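Local atomic coordinates of glycerol dehydrogenase (Bacillus coagulans, PDB entry 6CSJ), a protein that probably catalyses the NAD-dependent oxidation of glycerol to dihydroxyacetone and, in this double mutant, has acquired D-lactate dehydrogenase activity. Residues A[62-67]-A[97-102]; A[38-43]-A[89-94]; A[324-329]-A[346-351]; A[255-260]-A[269-274]. The protein carries 2 engineered substitutions. All coordinates share one frame; numbering follows the deposited sequence.

Contact 1: residues A[62-67]-A[97-102]; sequences ALFGGE and LDTAKA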
loop_
_atom_site.group_PDB
_atom_site.type_symbol
_atom_site.label_atom_id
_atom_site.label_comp_id
_atom_site.label_asym_id
_atom_site.label_seq_id
_atom_site.Cartn_x
_atom_site.Cartn_y
_atom_site.Cartn_z
ATOM N N ALA A 62 22.230 1.876 -9.541
ATOM C CA ALA A 62 21.820 3.010 -10.354
ATOM C C ALA A 62 21.086 3.984 -9.461
ATOM O O ALA A 62 20.205 3.582 -8.704
ATOM C CB ALA A 62 20.925 2.546 -11.485
ATOM N N LEU A 63 21.458 5.259 -9.547
ATOM C CA LEU A 63 20.851 6.311 -8.740
ATOM C C LEU A 63 19.500 6.722 -9.340
ATOM O O LEU A 63 19.422 7.128 -10.494
ATOM C CB LEU A 63 21.784 7.520 -8.629
ATOM C CG LEU A 63 21.314 8.699 -7.768
ATOM C CD1 LEU A 63 21.212 8.283 -6.318
ATOM C CD2 LEU A 63 22.232 9.906 -7.917
ATOM N N PHE A 64 18.450 6.616 -8.531
ATOM C CA PHE A 64 17.084 7.023 -8.895
ATOM C C PHE A 64 16.902 8.504 -8.569
ATOM O O PHE A 64 17.277 8.948 -7.490
ATOM C CB PHE A 64 16.090 6.156 -8.103
ATOM C CG PHE A 64 14.635 6.497 -8.308
ATOM C CD1 PHE A 64 14.076 6.525 -9.578
ATOM C CD2 PHE A 64 13.808 6.739 -7.208
ATOM C CE1 PHE A 64 12.722 6.818 -9.753
ATOM C CE2 PHE A 64 12.460 7.035 -7.379
ATOM C CZ PHE A 64 11.919 7.079 -8.650
ATOM N N GLY A 65 16.324 9.260 -9.503
ATOM C CA GLY A 65 16.089 10.696 -9.332
ATOM C C GLY A 65 15.002 11.069 -8.328
ATOM O O GLY A 65 14.924 12.224 -7.908
ATOM N N GLY A 66 14.146 10.112 -7.963
ATOM C CA GLY A 66 13.146 10.302 -6.903
ATOM C C GLY A 66 11.704 10.334 -7.383
ATOM O O GLY A 66 10.779 10.208 -6.572
ATOM N N GLU A 67 11.505 10.504 -8.695
ATOM C CA GLU A 67 10.170 10.547 -9.291
ATOM C C GLU A 67 9.954 9.405 -10.268
ATOM O O GLU A 67 10.797 9.160 -11.126
ATOM C CB GLU A 67 9.946 11.877 -10.013
ATOM C CG GLU A 67 8.502 12.110 -10.434
ATOM C CD GLU A 67 7.561 12.131 -9.241
ATOM O OE1 GLU A 67 7.452 13.191 -8.601
ATOM O OE2 GLU A 67 6.946 11.087 -8.948
ATOM N N LEU A 97 9.904 1.610 -6.094
ATOM C CA LEU A 97 9.425 0.247 -6.373
ATOM C C LEU A 97 8.648 0.213 -7.677
ATOM O O LEU A 97 8.864 -0.660 -8.505
ATOM C CB LEU A 97 8.546 -0.285 -5.221
ATOM C CG LEU A 97 9.177 -0.339 -3.819
ATOM C CD1 LEU A 97 8.228 -0.960 -2.816
ATOM C CD2 LEU A 97 10.508 -1.080 -3.827
ATOM N N ASP A 98 7.765 1.187 -7.863
ATOM C CA ASP A 98 6.984 1.301 -9.104
ATOM C C ASP A 98 7.860 1.543 -10.337
ATOM O O ASP A 98 7.588 0.995 -11.417
ATOM C CB ASP A 98 5.908 2.401 -8.971
ATOM C CG ASP A 98 4.761 2.006 -8.015
ATOM O OD1 ASP A 98 4.771 0.886 -7.452
ATOM O OD2 ASP A 98 3.839 2.832 -7.850
ATOM N N THR A 99 8.913 2.339 -10.171
ATOM C CA THR A 99 9.886 2.576 -11.242
ATOM C C THR A 99 10.549 1.262 -11.661
ATOM O O THR A 99 10.653 0.971 -12.851
ATOM C CB THR A 99 10.936 3.630 -10.811
ATOM O OG1 THR A 99 10.277 4.865 -10.533
ATOM C CG2 THR A 99 11.986 3.855 -11.874
ATOM N N ALA A 100 10.966 0.466 -10.682
ATOM C CA ALA A 100 11.546 -0.848 -10.959
ATOM C C ALA A 100 10.565 -1.783 -11.685
ATOM O O ALA A 100 10.960 -2.517 -12.587
ATOM C CB ALA A 100 12.036 -1.492 -9.673
ATOM N N LYS A 101 9.298 -1.763 -11.297
ATOM C CA LYS A 101 8.288 -2.614 -11.942
ATOM C C LYS A 101 8.094 -2.208 -13.406
ATOM O O LYS A 101 8.034 -3.067 -14.292
ATOM C CB LYS A 101 6.942 -2.540 -11.216
ATOM C CG LYS A 101 6.913 -3.032 -9.774
ATOM C CD LYS A 101 5.504 -2.993 -9.213
ATOM C CE LYS A 101 5.473 -2.568 -7.758
ATOM N NZ LYS A 101 4.072 -2.391 -7.257
ATOM N N ALA A 102 7.993 -0.899 -13.638
ATOM C CA ALA A 102 7.909 -0.333 -14.994
ATOM C C ALA A 102 9.116 -0.725 -15.864
ATOM O O ALA A 102 8.941 -1.174 -17.006
ATOM C CB ALA A 102 7.772 1.187 -14.934
#
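Thr99 OG1 is hydrogen-bonded to Lys95 O, one turn back in its own helix, and also packs obliquely against the Phe64 ring. Its distance to Phe64 CE1 is 3.2 Å, and Phe64 CZ is 3.3 Å from the same Thr99 OG1. The methyl also takes part, with Thr99 CG2 3.7 Å from Phe64 CE1. Thr99 chi1 of -61° sets OG1 beside the backbone N, where it can turn back to Lys95 O, and leaves CG2 on the flank that meets CD1 and CE1. Strand 59-63 is an outermost strand of this chain's parallel sheet in a Rossmann-like domain, and helix 94-106 follows strand 87-92. Phe64, in segment 62-67, reaches across to the helix; the nearest CA atoms, those of Glu67 and Thr99, are 8.2 Å apart. With an alanine at Phe64, Thr99 would probably face a gap and the Gly66 amide would lose the ring beneath it. Gly66 N lies 3.4 Å above the Phe64 ring plane, over its centre. Leu76 and Glu72 of helix 70-82 touch Thr99 and Phe64 respectively, and Glu67 OE2 forms a salt bridge with Lys95.

Contact 2: residues A[38-43]-A[89-94]; sequences DFVTGL and VGIGGG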
loop_
_atom_site.group_PDB
_atom_site.type_symbol
_atom_site.label_atom_id
_atom_site.label_comp_id
_atom_site.label_asym_id
_atom_site.label_seq_id
_atom_site.Cartn_x
_atom_site.Cartn_y
_atom_site.Cartn_z
ATOM N N ASP A 38 19.063 8.594 -3.484
ATOM C CA ASP A 38 20.218 9.045 -2.713
ATOM C C ASP A 38 20.211 8.525 -1.266
ATOM O O ASP A 38 21.153 7.867 -0.826
ATOM C CB ASP A 38 20.308 10.582 -2.723
ATOM C CG ASP A 38 21.626 11.089 -2.170
ATOM O OD1 ASP A 38 22.677 10.752 -2.763
ATOM O OD2 ASP A 38 21.608 11.810 -1.146
ATOM N N PHE A 39 19.136 8.809 -0.547
ATOM C CA PHE A 39 19.009 8.411 0.860
ATOM C C PHE A 39 19.135 6.896 1.071
ATOM O O PHE A 39 19.883 6.451 1.945
ATOM C CB PHE A 39 17.685 8.917 1.440
ATOM C CG PHE A 39 17.484 8.551 2.879
ATOM C CD1 PHE A 39 18.091 9.298 3.889
ATOM C CD2 PHE A 39 16.712 7.440 3.233
ATOM C CE1 PHE A 39 17.914 8.961 5.226
ATOM C CE2 PHE A 39 16.535 7.094 4.571
ATOM C CZ PHE A 39 17.139 7.857 5.570
ATOM N N VAL A 40 18.407 6.113 0.272
ATOM C CA VAL A 40 18.395 4.647 0.421
ATOM C C VAL A 40 19.729 4.033 0.000
ATOM O O VAL A 40 20.159 3.045 0.599
ATOM C CB VAL A 40 17.206 3.977 -0.324
ATOM C CG1 VAL A 40 17.292 2.449 -0.241
ATOM C CG2 VAL A 40 15.873 4.451 0.253
ATOM N N THR A 41 20.384 4.609 -1.005
ATOM C CA THR A 41 21.740 4.173 -1.399
ATOM C C THR A 41 22.727 4.307 -0.227
ATOM O O THR A 41 23.498 3.385 0.031
ATOM C CB THR A 41 22.254 4.941 -2.647
ATOM O OG1 THR A 41 21.372 4.700 -3.749
ATOM C CG2 THR A 41 23.671 4.502 -3.040
ATOM N N GLY A 42 22.675 5.432 0.490
ATOM C CA GLY A 42 23.467 5.618 1.703
ATOM C C GLY A 42 23.055 4.668 2.824
ATOM O O GLY A 42 23.905 4.166 3.559
ATOM N N LEU A 43 21.753 4.416 2.950
ATOM C CA LEU A 43 21.222 3.547 4.007
ATOM C C LEU A 43 21.632 2.080 3.867
ATOM O O LEU A 43 22.108 1.493 4.830
ATOM C CB LEU A 43 19.688 3.640 4.074
ATOM C CG LEU A 43 18.996 2.937 5.254
ATOM C CD1 LEU A 43 19.344 3.604 6.576
ATOM C CD2 LEU A 43 17.488 2.919 5.039
ATOM N N VAL A 89 15.961 -4.564 -9.722
ATOM C CA VAL A 89 15.651 -4.492 -8.306
ATOM C C VAL A 89 15.352 -3.044 -7.965
ATOM O O VAL A 89 16.083 -2.146 -8.387
ATOM C CB VAL A 89 16.822 -4.994 -7.427
ATOM C CG1 VAL A 89 16.435 -4.968 -5.948
ATOM C CG2 VAL A 89 17.261 -6.390 -7.863
ATOM N N GLY A 90 14.277 -2.832 -7.204
ATOM C CA GLY A 90 13.959 -1.529 -6.621
ATOM C C GLY A 90 14.036 -1.646 -5.116
ATOM O O GLY A 90 13.538 -2.613 -4.550
ATOM N N ILE A 91 14.676 -0.669 -4.472
ATOM C CA ILE A 91 14.837 -0.642 -3.023
ATOM C C ILE A 91 14.459 0.750 -2.539
ATOM O O ILE A 91 15.075 1.735 -2.933
ATOM C CB ILE A 91 16.294 -0.981 -2.586
ATOM C CG1 ILE A 91 16.804 -2.256 -3.291
ATOM C CG2 ILE A 91 16.377 -1.157 -1.065
ATOM C CD1 ILE A 91 18.235 -2.628 -2.957
ATOM N N GLY A 92 13.433 0.832 -1.691
ATOM C CA GLY A 92 12.978 2.116 -1.165
ATOM C C GLY A 92 11.475 2.213 -1.033
ATOM O O GLY A 92 10.795 1.222 -0.785
ATOM N N GLY A 93 10.973 3.437 -1.200
ATOM C CA GLY A 93 9.549 3.738 -1.141
ATOM C C GLY A 93 8.837 3.434 -2.439
ATOM O O GLY A 93 9.459 2.989 -3.423
ATOM N N GLY A 94 7.526 3.691 -2.440
ATOM C CA GLY A 94 6.636 3.352 -3.550
ATOM C C GLY A 94 7.057 3.840 -4.921
ATOM O O GLY A 94 6.956 3.088 -5.906
#
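This is a buried apolar contact between a helix and the end of a strand, in the nucleotide-binding type of domain found in iron-containing alcohol dehydrogenases. One valine of helix 38-51 does the work. Val40 lays both of its methyls on the strand. Val40 CG1 is 3.8 Å from Ile91 CG2, and the same CG1 is 3.6 Å from Ile91 O. Val40 CG2 faces the next residue, 4.0 Å from Gly92 CA. The two methyls rest on successive residues of the strand end. Ile91 CG2 meets the valine because it stands anti to the backbone N. Gly92 suits this place twice over. Its phi of 142° calls for glycine, and a side-chain carbon would come within about 3.5 Å of Val40 CG2. The CA atoms of Val40 and Gly92 are 6.2 Å apart, so the helix starts close to the strand end. Gly92 to Gly94 carry the chain from the strand end, through Gly93 at the N-cap, into helix 94-106, a feature that in this family usually meets the cofactor's phosphates. Around the pair, Ile91 also packs on Val44 and Val48 of helix 38-51 and on Leu21 of helix 21-28, while strands 32-36 and 111-115 flank strand 87-92.

Contact 3: residues A[324-329]-A[346-351]; sequences KVAELS and DLVYAA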
loop_
_atom_site.group_PDB
_atom_site.type_symbol
_atom_site.label_atom_id
_atom_site.label_comp_id
_atom_site.label_asym_id
_atom_site.label_seq_id
_atom_site.Cartn_x
_atom_site.Cartn_y
_atom_site.Cartn_z
ATOM N N LYS A 324 -17.841 18.266 -2.647
ATOM C CA LYS A 324 -16.859 17.975 -3.701
ATOM C C LYS A 324 -16.113 16.667 -3.412
ATOM O O LYS A 324 -15.884 15.864 -4.335
ATOM C CB LYS A 324 -15.867 19.126 -3.887
ATOM C CG LYS A 324 -16.437 20.399 -4.493
ATOM C CD LYS A 324 -15.412 21.533 -4.355
ATOM C CE LYS A 324 -16.021 22.941 -4.432
ATOM N NZ LYS A 324 -16.462 23.222 -5.822
ATOM N N VAL A 325 -15.762 16.451 -2.139
ATOM C CA VAL A 325 -15.166 15.177 -1.703
ATOM C C VAL A 325 -16.074 13.995 -2.084
ATOM O O VAL A 325 -15.613 13.008 -2.662
ATOM C CB VAL A 325 -14.887 15.153 -0.176
ATOM C CG1 VAL A 325 -14.466 13.764 0.286
ATOM C CG2 VAL A 325 -13.817 16.170 0.217
ATOM N N ALA A 326 -17.359 14.118 -1.767
ATOM C CA ALA A 326 -18.343 13.090 -2.083
ATOM C C ALA A 326 -18.525 12.882 -3.583
ATOM O O ALA A 326 -18.627 11.739 -4.046
ATOM C CB ALA A 326 -19.681 13.432 -1.436
ATOM N N GLU A 327 -18.579 13.985 -4.330
ATOM C CA GLU A 327 -18.709 13.931 -5.799
ATOM C C GLU A 327 -17.511 13.242 -6.434
ATOM O O GLU A 327 -17.689 12.340 -7.265
ATOM C CB GLU A 327 -18.940 15.324 -6.409
ATOM C CG GLU A 327 -20.418 15.643 -6.677
ATOM C CD GLU A 327 -20.851 17.023 -6.187
ATOM O OE1 GLU A 327 -20.111 18.011 -6.417
ATOM O OE2 GLU A 327 -21.940 17.109 -5.570
ATOM N N LEU A 328 -16.301 13.621 -6.013
ATOM C CA LEU A 328 -15.089 12.982 -6.531
ATOM C C LEU A 328 -15.022 11.496 -6.156
ATOM O O LEU A 328 -14.574 10.678 -6.970
ATOM C CB LEU A 328 -13.822 13.733 -6.082
ATOM C CG LEU A 328 -12.466 13.302 -6.681
ATOM C CD1 LEU A 328 -12.447 13.234 -8.199
ATOM C CD2 LEU A 328 -11.390 14.271 -6.187
ATOM N N SER A 329 -15.482 11.148 -4.951
ATOM C CA SER A 329 -15.543 9.739 -4.517
ATOM C C SER A 329 -16.461 8.900 -5.405
ATOM O O SER A 329 -16.226 7.709 -5.571
ATOM C CB SER A 329 -16.017 9.622 -3.063
ATOM O OG SER A 329 -15.222 10.380 -2.173
ATOM N N ASP A 346 -24.971 12.253 -2.233
ATOM C CA ASP A 346 -25.684 12.555 -0.972
ATOM C C ASP A 346 -25.431 11.506 0.096
ATOM O O ASP A 346 -25.216 11.838 1.245
ATOM C CB ASP A 346 -27.207 12.653 -1.194
ATOM C CG ASP A 346 -27.646 13.973 -1.789
ATOM O OD1 ASP A 346 -26.802 14.848 -2.061
ATOM O OD2 ASP A 346 -28.860 14.140 -1.994
ATOM N N LEU A 347 -25.471 10.239 -0.309
ATOM C CA LEU A 347 -25.283 9.104 0.599
ATOM C C LEU A 347 -23.836 9.051 1.119
ATOM O O LEU A 347 -23.606 8.796 2.311
ATOM C CB LEU A 347 -25.660 7.807 -0.114
ATOM C CG LEU A 347 -26.157 6.590 0.663
ATOM C CD1 LEU A 347 -27.345 6.864 1.582
ATOM C CD2 LEU A 347 -26.563 5.523 -0.366
ATOM N N VAL A 348 -22.878 9.329 0.230
ATOM C CA VAL A 348 -21.456 9.367 0.593
ATOM C C VAL A 348 -21.127 10.598 1.461
ATOM O O VAL A 348 -20.363 10.489 2.424
ATOM C CB VAL A 348 -20.543 9.303 -0.654
ATOM C CG1 VAL A 348 -19.064 9.432 -0.269
ATOM C CG2 VAL A 348 -20.794 8.002 -1.410
ATOM N N TYR A 349 -21.706 11.753 1.128
ATOM C CA TYR A 349 -21.640 12.935 1.994
ATOM C C TYR A 349 -22.120 12.606 3.415
ATOM O O TYR A 349 -21.446 12.944 4.409
ATOM C CB TYR A 349 -22.478 14.076 1.414
ATOM C CG TYR A 349 -22.427 15.349 2.236
ATOM C CD1 TYR A 349 -21.378 16.248 2.107
ATOM C CD2 TYR A 349 -23.441 15.653 3.140
ATOM C CE1 TYR A 349 -21.332 17.406 2.863
ATOM C CE2 TYR A 349 -23.405 16.811 3.898
ATOM C CZ TYR A 349 -22.352 17.687 3.756
ATOM O OH TYR A 349 -22.318 18.821 4.525
ATOM N N ALA A 350 -23.273 11.937 3.500
ATOM C CA ALA A 350 -23.847 11.530 4.786
ATOM C C ALA A 350 -22.922 10.582 5.558
ATOM O O ALA A 350 -22.742 10.740 6.773
ATOM C CB ALA A 350 -25.213 10.887 4.587
ATOM N N ALA A 351 -22.335 9.616 4.849
ATOM C CA ALA A 351 -21.379 8.673 5.460
ATOM C C ALA A 351 -20.114 9.366 6.017
ATOM O O ALA A 351 -19.666 9.056 7.122
ATOM C CB ALA A 351 -20.996 7.583 4.469
#
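Ala326 is the first residue of 324-329 to touch helix 346-351. Its methyl meets the backbone of the other helix, with Ala326 CB 3.7 Å from Tyr349 N. The beta carbons also meet, Ala326 CB lying 4.0 Å from Tyr349 CB. On the Val348 side, Ala326 CA is 4.1 Å from Val348 CG1. The small side chain lets the backbones come near, and the CA atoms of Ala326 and Tyr349 are 5.2 Å apart. The short helix axes approach to 8.4 Å and cross steeply, at 123° between their directions. Further on, Ser329 CB packs 4.1 Å from Val348 CG1. This methyl stands anti to its own backbone N (chi1 176°) and sits between Ala326 and Ser329. Ser329 OG donates to Val325 O of its own helix at 2.7 Å, from the opposite face of the carbonyl to Ser329 N, with a weak second bond to Ala255 O. Helices 319-329 and 345-365 pack in the helical C-terminal part, and Ile256 of helix 252-259 also touches Ser329 and Val348. The small apolar contact thus allows close backbone approach, while Arg323 adds charged contacts beside it: a salt bridge to Asp346 and a cation-pi contact with Tyr349.

Contact 4: residues A[255-260]-A[269-274]; sequences AIHNGL and MYHGEK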
loop_
_atom_site.group_PDB
_atom_site.type_symbol
_atom_site.label_atom_id
_atom_site.label_comp_id
_atom_site.label_asym_id
_atom_site.label_seq_id
_atom_site.Cartn_x
_atom_site.Cartn_y
_atom_site.Cartn_z
ATOM N N ALA A 255 -12.126 4.815 -2.527
ATOM C CA ALA A 255 -12.798 5.899 -3.249
ATOM C C ALA A 255 -12.871 7.166 -2.406
ATOM O O ALA A 255 -12.593 8.251 -2.904
ATOM C CB ALA A 255 -14.180 5.479 -3.699
ATOM N N ILE A 256 -13.217 7.015 -1.130
ATOM C CA ILE A 256 -13.273 8.143 -0.200
ATOM C C ILE A 256 -11.868 8.715 0.065
ATOM O O ILE A 256 -11.723 9.940 0.159
ATOM C CB ILE A 256 -14.047 7.781 1.100
ATOM C CG1 ILE A 256 -15.535 7.591 0.777
ATOM C CG2 ILE A 256 -13.905 8.877 2.163
ATOM C CD1 ILE A 256 -16.325 6.841 1.841
ATOM N N HIS A 257 -10.852 7.847 0.173
ATOM C CA HIS A 257 -9.441 8.290 0.180
ATOM C C HIS A 257 -9.127 9.228 -1.009
ATOM O O HIS A 257 -8.548 10.296 -0.816
ATOM C CB HIS A 257 -8.462 7.095 0.203
ATOM C CG HIS A 257 -7.088 7.417 -0.312
ATOM N ND1 HIS A 257 -6.769 7.392 -1.653
ATOM C CD2 HIS A 257 -5.956 7.785 0.331
ATOM C CE1 HIS A 257 -5.503 7.728 -1.812
ATOM N NE2 HIS A 257 -4.986 7.968 -0.624
ATOM N N ASN A 258 -9.526 8.827 -2.215
ATOM C CA ASN A 258 -9.275 9.618 -3.427
ATOM C C ASN A 258 -10.001 10.951 -3.393
ATOM O O ASN A 258 -9.411 11.982 -3.706
ATOM C CB ASN A 258 -9.681 8.858 -4.694
ATOM C CG ASN A 258 -8.787 7.662 -4.974
ATOM O OD1 ASN A 258 -7.771 7.461 -4.322
ATOM N ND2 ASN A 258 -9.177 6.854 -5.948
ATOM N N GLY A 259 -11.270 10.926 -2.998
ATOM C CA GLY A 259 -12.062 12.147 -2.866
ATOM C C GLY A 259 -11.519 13.175 -1.880
ATOM O O GLY A 259 -11.707 14.378 -2.066
ATOM N N LEU A 260 -10.850 12.707 -0.827
ATOM C CA LEU A 260 -10.277 13.601 0.179
ATOM C C LEU A 260 -9.157 14.511 -0.347
ATOM O O LEU A 260 -8.811 15.493 0.318
ATOM C CB LEU A 260 -9.803 12.808 1.409
ATOM C CG LEU A 260 -10.977 12.320 2.319
ATOM C CD1 LEU A 260 -10.535 11.237 3.257
ATOM C CD2 LEU A 260 -11.548 13.446 3.153
ATOM N N MET A 269 -1.229 14.197 5.281
ATOM C CA MET A 269 -1.490 12.867 5.837
ATOM C C MET A 269 -1.113 11.790 4.828
ATOM O O MET A 269 -1.300 11.963 3.624
ATOM C CB MET A 269 -2.972 12.698 6.196
ATOM C CG MET A 269 -3.536 13.758 7.135
ATOM S SD MET A 269 -2.679 13.903 8.709
ATOM C CE MET A 269 -3.087 12.352 9.515
ATOM N N TYR A 270 -0.600 10.672 5.326
ATOM C CA TYR A 270 -0.210 9.561 4.462
ATOM C C TYR A 270 -1.416 8.771 3.972
ATOM O O TYR A 270 -2.517 8.897 4.493
ATOM C CB TYR A 270 0.782 8.626 5.176
ATOM C CG TYR A 270 2.071 9.299 5.610
ATOM C CD1 TYR A 270 2.816 10.084 4.722
ATOM C CD2 TYR A 270 2.563 9.133 6.895
ATOM C CE1 TYR A 270 3.990 10.704 5.124
ATOM C CE2 TYR A 270 3.743 9.731 7.300
ATOM C CZ TYR A 270 4.456 10.514 6.410
ATOM O OH TYR A 270 5.622 11.130 6.792
ATOM N N HIS A 271 -1.171 7.959 2.951
ATOM C CA HIS A 271 -2.180 7.162 2.252
ATOM C C HIS A 271 -3.035 6.350 3.226
ATOM O O HIS A 271 -4.249 6.497 3.264
ATOM C CB HIS A 271 -1.475 6.264 1.219
ATOM C CG HIS A 271 -2.395 5.518 0.300
ATOM N ND1 HIS A 271 -2.666 5.940 -0.987
ATOM C CD2 HIS A 271 -3.058 4.343 0.461
ATOM C CE1 HIS A 271 -3.480 5.073 -1.567
ATOM N NE2 HIS A 271 -3.731 4.100 -0.710
ATOM N N GLY A 272 -2.394 5.531 4.045
ATOM C CA GLY A 272 -3.107 4.611 4.940
ATOM C C GLY A 272 -3.842 5.277 6.094
ATOM O O GLY A 272 -4.846 4.748 6.591
ATOM N N GLU A 273 -3.346 6.432 6.521
ATOM C CA GLU A 273 -4.023 7.247 7.530
ATOM C C GLU A 273 -5.381 7.716 7.006
ATOM O O GLU A 273 -6.389 7.630 7.706
ATOM C CB GLU A 273 -3.152 8.441 7.939
ATOM C CG GLU A 273 -1.879 8.026 8.679
ATOM C CD GLU A 273 -0.895 9.164 8.921
ATOM O OE1 GLU A 273 -0.866 10.143 8.139
ATOM O OE2 GLU A 273 -0.121 9.058 9.897
ATOM N N LYS A 274 -5.413 8.178 5.759
ATOM C CA LYS A 274 -6.666 8.580 5.126
ATOM C C LYS A 274 -7.574 7.384 4.816
ATOM O O LYS A 274 -8.797 7.502 4.933
ATOM C CB LYS A 274 -6.413 9.420 3.877
ATOM C CG LYS A 274 -5.907 10.820 4.226
ATOM C CD LYS A 274 -5.552 11.661 3.002
ATOM C CE LYS A 274 -4.401 11.071 2.203
ATOM N NZ LYS A 274 -3.527 12.137 1.649
#
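The imidazoles of His257 and His271 meet obliquely, with planes at 48° and centroids 4.0 Å apart. His271 NE2 lies over one face of His257, toward the rim, and His257 CD2 lies over one face of His271, also offset toward the rim. The closest atoms are His257 NE2 and His271 ND1 at 3.1 Å, but the angle is too poor for a hydrogen bond. At the edge of His257, in the ring plane, His257 ND1 donates to Asn258 OD1 at 2.9 Å. This bond fixes the turn of the ring. Asn258 in turn gives ND2 to Glu334. Both segments belong to the all-helical C-terminal part, where helix 252-259 leads through a loop into helix 271-285. Asp171, His254 and His271 gather here, consistent with the metal site of related glycerol dehydrogenases. Lys274 borders His257 with its aliphatic part, Lys274 CB being 3.9 Å from His257 CD2. The lysine chain then bends at chi3 (-64°) and again at chi4, and Lys274 NZ donates to Met269 O at 3.0 Å and also bonds Thr266 O. Replacing His257 by alanine is likely to uncover one face of His271, leave Asn258 OD1 without its donor and open a gap beside Lys274 CB. Leu260 CD1 adds a looser touch, 4.4 Å from Lys274 O.

How the contacts relate
Contacts 1 and 2 belong to the N-terminal sheet domain, with centres 9 Å apart. Strand 87-92 and helix 94-106 are consecutive, so one contact uses the strand end and the other the helix after it; Leu97 and Ala100 pack directly on Gly90. Contacts 3 and 4 lie in the helical part, with centres 14 Å apart, and meet where Ser329 packs against helix 252-259. Contacts 1, 2 and 3 are buried, although contact 3 lies farthest from the chain centre. Contact 4 is partly buried and brings two imidazoles and a lysine's carbon chain together, though its hydrogen bonds lie within each segment. Contacts 2 and 3 are apolar, whereas contact 1 sets a hydroxyl against a ring.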